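Local coordinates for protein cGAS/DncV-like nucleotidyltransferase in E. coli homolog (Elizabethkingia meningoseptica ATCC 13253 = NBRC 12535, PDB 6E0N) that synthesises cyclic nucleotide second messengers in response to phage infection, as the CD-NTase of a CBASS antivirus system, at residues T182-R187 and V226-F231. Residues are numbered along the deposited sequence; the frame is centred on the assembly and turned at random.
Sequences TNQTYR and VPNNQF. With GTP (guanosine-5'-triphosphate), chain D.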
# COMPACT_ATOMS: atom_id res chain seq x y z
N THR A 182 -10.49 -1.12 -10.91
CA THR A 182 -10.75 -2.55 -10.96
C THR A 182 -12.21 -2.83 -11.34
O THR A 182 -12.48 -3.80 -12.06
CB THR A 182 -10.34 -3.23 -9.65
OG1 THR A 182 -9.73 -4.49 -9.95
CG2 THR A 182 -11.53 -3.45 -8.74
N ASN A 183 -13.14 -1.98 -10.90
CA ASN A 183 -14.53 -2.15 -11.29
C ASN A 183 -14.75 -1.92 -12.77
O ASN A 183 -15.72 -2.44 -13.34
CB ASN A 183 -15.43 -1.21 -10.47
CG ASN A 183 -15.52 -1.61 -9.01
OD1 ASN A 183 -15.17 -2.72 -8.63
ND2 ASN A 183 -16.02 -0.70 -8.19
N GLN A 184 -13.87 -1.16 -13.43
CA GLN A 184 -14.00 -0.88 -14.85
C GLN A 184 -13.22 -1.84 -15.74
O GLN A 184 -13.38 -1.79 -16.96
CB GLN A 184 -13.49 0.53 -15.16
CG GLN A 184 -14.35 1.65 -14.63
CD GLN A 184 -13.66 3.00 -14.71
OE1 GLN A 184 -12.43 3.08 -14.72
NE2 GLN A 184 -14.45 4.06 -14.75
N THR A 185 -12.38 -2.70 -15.17
CA THR A 185 -11.48 -3.54 -15.94
C THR A 185 -11.76 -5.03 -15.72
O THR A 185 -10.84 -5.85 -15.73
CB THR A 185 -10.02 -3.23 -15.63
OG1 THR A 185 -9.78 -3.29 -14.22
CG2 THR A 185 -9.64 -1.84 -16.15
N TYR A 186 -13.03 -5.39 -15.52
CA TYR A 186 -13.39 -6.78 -15.29
C TYR A 186 -12.67 -7.35 -14.07
O TYR A 186 -12.35 -8.54 -14.02
CB TYR A 186 -13.13 -7.64 -16.53
CG TYR A 186 -13.63 -7.01 -17.81
CD1 TYR A 186 -14.99 -6.97 -18.10
CD2 TYR A 186 -12.75 -6.45 -18.73
CE1 TYR A 186 -15.46 -6.39 -19.27
CE2 TYR A 186 -13.21 -5.88 -19.90
CZ TYR A 186 -14.56 -5.85 -20.16
OH TYR A 186 -15.02 -5.27 -21.33
N ARG A 187 -12.38 -6.48 -13.10
CA ARG A 187 -11.69 -6.83 -11.86
C ARG A 187 -10.23 -7.21 -12.10
O ARG A 187 -9.57 -7.73 -11.19
CB ARG A 187 -12.44 -7.93 -11.09
CG ARG A 187 -13.95 -7.68 -11.03
CD ARG A 187 -14.61 -8.29 -9.80
NE ARG A 187 -13.96 -7.82 -8.58
CZ ARG A 187 -14.12 -6.60 -8.07
NH1 ARG A 187 -14.93 -5.73 -8.66
NH2 ARG A 187 -13.46 -6.26 -6.98
N VAL A 226 -1.84 1.89 -16.88
CA VAL A 226 -2.14 1.13 -18.10
C VAL A 226 -3.59 1.39 -18.49
O VAL A 226 -4.50 1.22 -17.64
CB VAL A 226 -1.89 -0.35 -17.86
CG1 VAL A 226 -2.30 -1.16 -19.08
CG2 VAL A 226 -0.43 -0.60 -17.50
N PRO A 227 -3.87 1.81 -19.72
CA PRO A 227 -5.26 2.14 -20.08
C PRO A 227 -6.21 0.97 -19.89
O PRO A 227 -5.85 -0.20 -20.07
CB PRO A 227 -5.17 2.55 -21.56
CG PRO A 227 -3.74 3.04 -21.72
CD PRO A 227 -2.91 2.17 -20.79
N ASN A 228 -7.45 1.30 -19.53
CA ASN A 228 -8.44 0.26 -19.25
C ASN A 228 -8.61 -0.70 -20.42
O ASN A 228 -8.89 -1.89 -20.20
CB ASN A 228 -9.80 0.90 -18.93
CG ASN A 228 -9.86 1.51 -17.54
OD1 ASN A 228 -8.90 1.45 -16.77
ND2 ASN A 228 -11.00 2.10 -17.21
N ASN A 229 -8.46 -0.23 -21.65
CA ASN A 229 -8.70 -1.09 -22.81
C ASN A 229 -7.61 -2.13 -23.03
O ASN A 229 -7.70 -2.90 -23.99
CB ASN A 229 -8.94 -0.27 -24.09
CG ASN A 229 -7.71 0.47 -24.56
OD1 ASN A 229 -6.61 0.30 -24.04
ND2 ASN A 229 -7.89 1.31 -25.58
N GLN A 230 -6.59 -2.18 -22.16
CA GLN A 230 -5.58 -3.23 -22.22
C GLN A 230 -5.96 -4.45 -21.39
O GLN A 230 -5.29 -5.48 -21.49
CB GLN A 230 -4.24 -2.71 -21.70
CG GLN A 230 -3.65 -1.55 -22.47
CD GLN A 230 -3.13 -1.95 -23.83
OE1 GLN A 230 -2.57 -3.04 -24.01
NE2 GLN A 230 -3.30 -1.07 -24.82
N PHE A 231 -7.00 -4.36 -20.57
CA PHE A 231 -7.43 -5.45 -19.70
C PHE A 231 -8.53 -6.23 -20.43
O PHE A 231 -9.59 -5.68 -20.72
CB PHE A 231 -7.91 -4.90 -18.36
CG PHE A 231 -6.83 -4.17 -17.60
CD1 PHE A 231 -6.53 -2.85 -17.90
CD2 PHE A 231 -6.10 -4.80 -16.61
CE1 PHE A 231 -5.53 -2.17 -17.21
CE2 PHE A 231 -5.10 -4.13 -15.91
CZ PHE A 231 -4.83 -2.81 -16.21
PG GTP D . -11.31 -9.51 -6.52
O1G GTP D . -10.26 -10.21 -7.35
O2G GTP D . -11.04 -8.03 -6.51
O3G GTP D . -12.69 -9.82 -7.07
O3B GTP D . -11.16 -10.06 -5.00
PB GTP D . -12.34 -10.31 -3.93
O1B GTP D . -11.75 -10.91 -2.68
O2B GTP D . -13.41 -11.20 -4.51
O3A GTP D . -12.90 -8.85 -3.58
PA GTP D . -14.37 -8.36 -3.97
O1A GTP D . -14.89 -9.08 -5.19
O2A GTP D . -14.36 -6.87 -4.21
O5' GTP D . -15.32 -8.64 -2.71
C5' GTP D . -15.24 -7.82 -1.57
C4' GTP D . -16.33 -8.27 -0.61
O4' GTP D . -17.57 -7.62 -0.94
C3' GTP D . -16.61 -9.78 -0.67
O3' GTP D . -16.89 -10.24 0.63
C2' GTP D . -17.87 -9.92 -1.56
O2' GTP D . -18.64 -11.01 -1.19
C1' GTP D . -18.59 -8.59 -1.29
N9 GTP D . -19.43 -8.09 -2.37
C8 GTP D . -19.68 -8.70 -3.55
N7 GTP D . -20.54 -7.93 -4.25
C5 GTP D . -20.87 -6.85 -3.50
C6 GTP D . -21.70 -5.77 -3.74
O6 GTP D . -22.32 -5.67 -4.80
N1 GTP D . -21.84 -4.80 -2.77
C2 GTP D . -21.15 -4.91 -1.58
N2 GTP D . -21.29 -3.97 -0.65
N3 GTP D . -20.32 -5.99 -1.35
C4 GTP D . -20.18 -6.95 -2.30
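The end of helix 171-184 and the turn that follows it meet the loop between helices 216-224 and 236-252 through Gln184, Thr185 and Tyr186 on one side and Asn228 and Phe231 on the other. Asn228 ND2 donates to Gln184 OE1 at 3.0 Å. The bond is bent (148°), and ND2 sits above the plane of the Gln184 amide, not on a lone pair. The two amide planes are turned 72° apart. Thr185 CG2 lies against Asn228 OD1 at 3.4 Å and Phe231 CD1 at 3.7 Å, approaching the ring obliquely. Thr185 OG1 sits between the backbone N and the carbonyl carbon (chi1 53°), which leaves CG2 facing Asn228 and Phe231, while OG1 bonds Lys181 O and Tyr189 N. Lys181 NZ bonds Asn228 OD1 and Val226 O, holding loop 226-231 to the end of helix 171-184. Phe231 O meets the ring edge of Tyr186 at CE2, 3.7 Å away. The turn then reaches the ligand: Arg187 NE bonds GTP O3G (2.8 Å), NH2 bonds O2G and NH1 donates to Asn183 OD1, while Arg191 and Arg194 also hydrogen-bond this GTP. The arrangement is a tight interhelical turn packed against a neighbouring interhelical loop, in the helical part of a CD-NTase fold.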